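Local coordinates for protein oxidoreductase (Bordetella pertussis, PDB 3Q2K) that binds NADH and UDP-GlcNAcA and probably catalyses the NAD-dependent oxidation of this UDP-sugar on the way to 2,3-diacetamido-2,3-dideoxy-D-mannuronic acid, at residues 148-151 / 152-155; 327-330 / 331-335. All blocks are in the same frame, centred on the assembly; numbering follows the deposited sequence.

Contact 1 of 2, residues 148-151 / 152-155. With NAI (1,4-dihydronicotinamide adenine dinucleotide), chain U.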
loop_
_atom_site.group_PDB
_atom_site.type_symbol
_atom_site.label_atom_id
_atom_site.label_comp_id
_atom_site.label_asym_id
_atom_site.label_seq_id
_atom_site.Cartn_x
_atom_site.Cartn_y
_atom_site.Cartn_z
ATOM N N VAL C 148 31.015 -21.386 -4.639
ATOM C CA VAL C 148 31.086 -19.935 -4.579
ATOM C C VAL C 148 32.113 -19.537 -3.515
ATOM O O VAL C 148 32.117 -20.019 -2.386
ATOM C CB VAL C 148 29.706 -19.330 -4.266
ATOM C CG1 VAL C 148 29.816 -17.812 -4.102
ATOM C CG2 VAL C 148 28.712 -19.780 -5.339
ATOM N N VAL C 149 33.031 -18.638 -3.851
ATOM C CA VAL C 149 34.132 -18.378 -2.921
ATOM C C VAL C 149 33.593 -17.597 -1.735
ATOM O O VAL C 149 33.080 -16.501 -1.917
ATOM C CB VAL C 149 35.253 -17.570 -3.594
ATOM C CG1 VAL C 149 36.264 -17.096 -2.568
ATOM C CG2 VAL C 149 35.916 -18.445 -4.640
ATOM N N LYS C 150 33.677 -18.139 -0.527
ATOM C CA LYS C 150 33.286 -17.334 0.613
ATOM C C LYS C 150 34.348 -17.587 1.668
ATOM O O LYS C 150 34.086 -18.299 2.638
ATOM C CB LYS C 150 31.900 -17.731 1.132
ATOM C CG LYS C 150 30.951 -16.564 1.267
ATOM C CD LYS C 150 30.349 -16.306 -0.096
ATOM C CE LYS C 150 29.267 -15.236 0.023
ATOM N NZ LYS C 150 29.534 -13.933 -0.649
ATOM N N GLN C 151 35.517 -16.971 1.512
ATOM C CA GLN C 151 36.646 -17.436 2.308
ATOM C C GLN C 151 36.487 -17.164 3.792
ATOM O O GLN C 151 37.032 -17.926 4.590
ATOM C CB GLN C 151 38.027 -17.033 1.772
ATOM C CG GLN C 151 38.391 -15.555 1.915
ATOM C CD GLN C 151 37.899 -14.748 0.734
ATOM O OE1 GLN C 151 36.890 -15.089 0.108
ATOM N NE2 GLN C 151 38.642 -13.703 0.386
ATOM N N ASN C 152 35.738 -16.132 4.167
ATOM C CA ASN C 152 35.753 -15.755 5.576
ATOM C C ASN C 152 35.110 -16.868 6.386
ATOM O O ASN C 152 35.295 -16.953 7.599
ATOM C CB ASN C 152 34.970 -14.463 5.849
ATOM C CG ASN C 152 35.699 -13.217 5.376
ATOM O OD1 ASN C 152 36.733 -13.274 4.710
ATOM N ND2 ASN C 152 35.113 -12.065 5.663
ATOM N N ARG C 153 34.381 -17.744 5.702
ATOM C CA ARG C 153 33.761 -18.832 6.448
ATOM C C ARG C 153 34.788 -19.719 7.154
ATOM O O ARG C 153 34.502 -20.392 8.148
ATOM C CB ARG C 153 32.831 -19.645 5.545
ATOM C CG ARG C 153 31.503 -18.993 5.246
ATOM C CD ARG C 153 30.647 -19.958 4.439
ATOM N NE ARG C 153 29.387 -19.370 3.992
ATOM C CZ ARG C 153 28.308 -20.072 3.657
ATOM N NH1 ARG C 153 28.297 -21.394 3.723
ATOM N NH2 ARG C 153 27.208 -19.460 3.250
ATOM N N ARG C 154 36.014 -19.715 6.647
ATOM C CA ARG C 154 37.026 -20.601 7.197
ATOM C C ARG C 154 37.769 -19.868 8.299
ATOM O O ARG C 154 38.569 -20.484 8.994
ATOM C CB ARG C 154 38.025 -21.038 6.124
ATOM C CG ARG C 154 37.427 -21.735 4.915
ATOM C CD ARG C 154 36.598 -22.960 5.282
ATOM N NE ARG C 154 37.279 -23.857 6.209
ATOM C CZ ARG C 154 36.664 -24.486 7.204
ATOM N NH1 ARG C 154 37.347 -25.284 8.013
ATOM N NH2 ARG C 154 35.364 -24.310 7.394
ATOM N N ASN C 155 37.544 -18.566 8.423
ATOM C CA ASN C 155 38.177 -17.823 9.504
ATOM C C ASN C 155 38.062 -18.568 10.831
ATOM O O ASN C 155 36.970 -18.913 11.272
ATOM C CB ASN C 155 37.469 -16.486 9.697
ATOM C CG ASN C 155 37.946 -15.455 8.705
ATOM O OD1 ASN C 155 38.644 -15.805 7.757
ATOM N ND2 ASN C 155 37.553 -14.198 8.899
HETATM P PA NAI U . 39.456 -6.845 -12.002
HETATM O O1A NAI U . 39.135 -5.711 -12.894
HETATM O O2A NAI U . 40.895 -6.541 -11.343
HETATM O O5B NAI U . 39.901 -8.210 -12.737
HETATM C C5B NAI U . 39.208 -8.261 -13.979
HETATM C C4B NAI U . 39.795 -9.214 -15.013
HETATM O O4B NAI U . 38.737 -9.872 -15.723
HETATM C C3B NAI U . 40.487 -8.181 -15.924
HETATM O O3B NAI U . 41.817 -8.646 -16.167
HETATM C C2B NAI U . 39.495 -8.164 -17.120
HETATM O O2B NAI U . 40.137 -7.927 -18.375
HETATM C C1B NAI U . 39.092 -9.656 -17.096
HETATM N N9A NAI U . 37.929 -9.817 -17.953
HETATM C C8A NAI U . 36.958 -8.908 -18.236
HETATM N N7A NAI U . 36.098 -9.482 -19.031
HETATM C C5A NAI U . 36.445 -10.757 -19.321
HETATM C C6A NAI U . 35.914 -11.815 -20.084
HETATM N N6A NAI U . 34.725 -11.694 -20.780
HETATM N N1A NAI U . 36.583 -12.965 -20.079
HETATM C C2A NAI U . 37.694 -13.134 -19.383
HETATM N N3A NAI U . 38.223 -12.170 -18.661
HETATM C C4A NAI U . 37.624 -10.988 -18.591
HETATM O O3 NAI U . 38.553 -6.825 -10.677
HETATM P PN NAI U . 38.779 -8.023 -9.632
HETATM O O1N NAI U . 39.001 -7.233 -8.330
HETATM O O2N NAI U . 39.985 -8.981 -9.723
HETATM O O5D NAI U . 37.330 -8.727 -9.484
HETATM C C5D NAI U . 37.550 -10.061 -9.047
HETATM C C4D NAI U . 36.229 -10.840 -9.023
HETATM O O4D NAI U . 36.452 -11.539 -7.780
HETATM C C3D NAI U . 34.992 -9.946 -8.795
HETATM O O3D NAI U . 33.779 -10.680 -8.673
HETATM C C2D NAI U . 35.300 -9.449 -7.368
HETATM O O2D NAI U . 34.049 -9.221 -6.729
HETATM C C1D NAI U . 35.809 -10.772 -6.746
HETATM N N1N NAI U . 36.790 -10.573 -5.684
HETATM C C2N NAI U . 36.691 -11.348 -4.625
HETATM C C3N NAI U . 37.615 -11.184 -3.601
HETATM C C7N NAI U . 37.511 -12.028 -2.398
HETATM O O7N NAI U . 38.013 -11.648 -1.360
HETATM N N7N NAI U . 36.827 -13.187 -2.489
HETATM C C4N NAI U . 38.598 -10.201 -3.707
HETATM C C5N NAI U . 38.621 -9.417 -4.845
HETATM C C6N NAI U . 37.697 -9.633 -5.848
#

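Contact 2 of 2, residues 327-330 / 331-335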
loop_
_atom_site.group_PDB
_atom_site.type_symbol
_atom_site.label_atom_id
_atom_site.label_comp_id
_atom_site.label_asym_id
_atom_site.label_seq_id
_atom_site.Cartn_x
_atom_site.Cartn_y
_atom_site.Cartn_z
ATOM N N ASN C 327 39.047 -27.114 0.719
ATOM C CA ASN C 327 37.715 -27.707 0.654
ATOM C C ASN C 327 37.282 -28.050 -0.772
ATOM O O ASN C 327 36.738 -29.127 -1.028
ATOM C CB ASN C 327 36.729 -26.764 1.355
ATOM C CG ASN C 327 35.281 -27.083 1.041
ATOM O OD1 ASN C 327 34.559 -26.284 0.446
ATOM N ND2 ASN C 327 34.851 -28.278 1.424
ATOM N N VAL C 328 37.516 -27.142 -1.714
ATOM C CA VAL C 328 37.226 -27.408 -3.120
ATOM C C VAL C 328 37.936 -28.663 -3.628
ATOM O O VAL C 328 37.334 -29.560 -4.221
ATOM C CB VAL C 328 37.706 -26.213 -3.963
ATOM C CG1 VAL C 328 37.523 -26.472 -5.445
ATOM C CG2 VAL C 328 36.953 -24.955 -3.562
ATOM N N ILE C 329 39.234 -28.737 -3.355
ATOM C CA ILE C 329 40.055 -29.865 -3.775
ATOM C C ILE C 329 39.551 -31.165 -3.152
ATOM O O ILE C 329 39.343 -32.142 -3.875
ATOM C CB ILE C 329 41.535 -29.625 -3.416
ATOM C CG1 ILE C 329 42.110 -28.401 -4.136
ATOM C CG2 ILE C 329 42.359 -30.856 -3.758
ATOM C CD1 ILE C 329 43.577 -28.146 -3.788
ATOM N N ASN C 330 39.346 -31.176 -1.836
ATOM C CA ASN C 330 38.670 -32.282 -1.153
ATOM C C ASN C 330 37.377 -32.686 -1.846
ATOM O O ASN C 330 37.244 -33.833 -2.266
ATOM C CB ASN C 330 38.368 -32.004 0.323
ATOM C CG ASN C 330 39.626 -31.813 1.135
ATOM O OD1 ASN C 330 40.704 -32.223 0.711
ATOM N ND2 ASN C 330 39.502 -31.178 2.293
ATOM N N CYS C 331 36.449 -31.743 -1.988
ATOM C CA CYS C 331 35.187 -32.046 -2.645
ATOM C C CYS C 331 35.411 -32.648 -4.031
ATOM O O CYS C 331 34.772 -33.615 -4.448
ATOM C CB CYS C 331 34.298 -30.799 -2.710
ATOM S SG CYS C 331 32.934 -31.109 -3.844
ATOM N N LEU C 332 36.336 -32.067 -4.784
ATOM C CA LEU C 332 36.567 -32.607 -6.118
ATOM C C LEU C 332 37.235 -33.977 -6.087
ATOM O O LEU C 332 37.104 -34.770 -7.021
ATOM C CB LEU C 332 37.469 -31.658 -6.894
ATOM C CG LEU C 332 36.648 -30.438 -7.290
ATOM C CD1 LEU C 332 37.631 -29.600 -8.084
ATOM C CD2 LEU C 332 35.438 -30.873 -8.104
ATOM N N ARG C 333 37.993 -34.219 -5.023
ATOM C CA ARG C 333 38.664 -35.508 -4.897
ATOM C C ARG C 333 37.696 -36.564 -4.374
ATOM O O ARG C 333 38.060 -37.733 -4.288
ATOM C CB ARG C 333 39.910 -35.425 -4.013
ATOM C CG ARG C 333 41.126 -34.768 -4.667
ATOM C CD ARG C 333 42.059 -34.360 -3.543
ATOM N NE ARG C 333 42.159 -35.498 -2.638
ATOM C CZ ARG C 333 42.973 -36.517 -2.884
ATOM N NH1 ARG C 333 43.742 -36.476 -3.966
ATOM N NH2 ARG C 333 43.009 -37.545 -2.048
ATOM N N GLY C 334 36.468 -36.166 -4.053
ATOM C CA GLY C 334 35.454 -37.088 -3.546
ATOM C C GLY C 334 35.367 -37.160 -2.031
ATOM O O GLY C 334 34.468 -37.810 -1.499
ATOM N N ASP C 335 36.270 -36.464 -1.346
ATOM C CA ASP C 335 36.374 -36.414 0.113
ATOM C C ASP C 335 35.195 -35.771 0.834
ATOM O O ASP C 335 34.863 -36.178 1.947
ATOM C CB ASP C 335 37.609 -35.621 0.555
ATOM C CG ASP C 335 38.926 -36.208 0.075
ATOM O OD1 ASP C 335 38.940 -37.326 -0.484
ATOM O OD2 ASP C 335 39.959 -35.528 0.258
#

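Contact 1 of 2, residues 148-151 / 152-155
The side-chain amides of Gln151 and Asn152 are turned almost perpendicular, their planes 76° apart, and Asn152 OD1 comes 4.0 Å from Gln151 CG. On the next residue, the guanidinium of Arg153 meets Lys150 obliquely, Arg153 NE lying 4.1 Å from Lys150 CB, while salt bridges to Asp214 and Glu344 and a cation-pi contact with Trp218 hold it. The amide of Gln151 pairs with the cofactor's carboxamide. Gln151 NE2 donates to NAI O7N (2.8 Å) and Gln151 OE1 accepts from NAI N7N (3.2 Å, nearly straight at 171°), so the two bonds fix the rotation of both carboxamides. Gln151 and Asn152 also touch the bound UDP-sugar. Gln151 reaches the nicotinamide because CG sits between its own backbone N and carbonyl carbon and the chain then bends at chi2 (-87°). The backbone beneath is short-pitched: Arg153 N bonds to Lys150 O at 3.1 Å and Arg154 N to Gln151 O at 2.9 Å. This short 3-10 segment, following the last strand of the Rossmann sheet, thus serves the cofactor and substrate site of a Gfo/Idh/MocA-family dehydrogenase.

Contact 2 of 2, residues 327-330 / 331-335
Val328 and Leu332, one helical turn apart, lie side by side and point the same way, with Val328 CG1 4.1 Å from Leu332 CD1. This is the buried part of the contact, and it is tight where side chain meets backbone: Leu332 CG sits 3.3 Å from Val328 O. That same oxygen, Val328 O, accepts from Leu332 N at 2.8 Å, and Cys331 N makes a nearly straight bond to Asn327 O. On the neighbouring flank a buried isoleucine meets a partly exposed arginine: Arg333 CD crosses over Ile329 CG2 at 3.5 Å before the arginine chain turns at chi3 (46°) toward the helix terminus. On the solvent side the exposed Gly334 and Asp335 are held by the backbone. Gly334 leaves the helix with a positive phi of 94° in a Schellman motif, in which Asp335 N donates to Asn330 O (3.0 Å) and Gly334 N to Cys331 O (3.1 Å). The looseness lies in the side chains. Asp335 OD2, at the edge of the Arg333 guanidinium and in its plane, makes only a long salt bridge of 3.6 Å to Arg333 NE. Asn330 OD1 and Asp335 OD2, both acceptors, approach to 3.4 Å without bonding; Arg55 satisfies the former. In the fold, the buried flank of helix 321-333 lies against the Rossmann sheet, Val328 on Val120, Leu332 on His118, and both, with Cys331, on Phe147 of strand 146-148, while Ile329 packs on His52 and Arg55.

Following the chain, contact 1 comes first, where strand 146-148 gives way to the turn that leads into helix 156-166. Contact 2 comes much later, at the C-terminal part of helix 321-333. Each is local, one a 3-10 segment and the other a helix terminus; neither closes a long loop, and the two stand in series, neither nesting nor crossing. The centres of contact 1 and contact 2 are about 15 Å apart, and the two do not touch. Helix 321-333 nevertheless connects them: near its start His321 and Tyr324 meet Val149, and His321 also meets Gln151. Glu339, beyond the helix, pairs with Arg154 through its side chain and with Asn327 through its backbone. The C-terminal region is thereby fastened to the edge of the cofactor-binding domain.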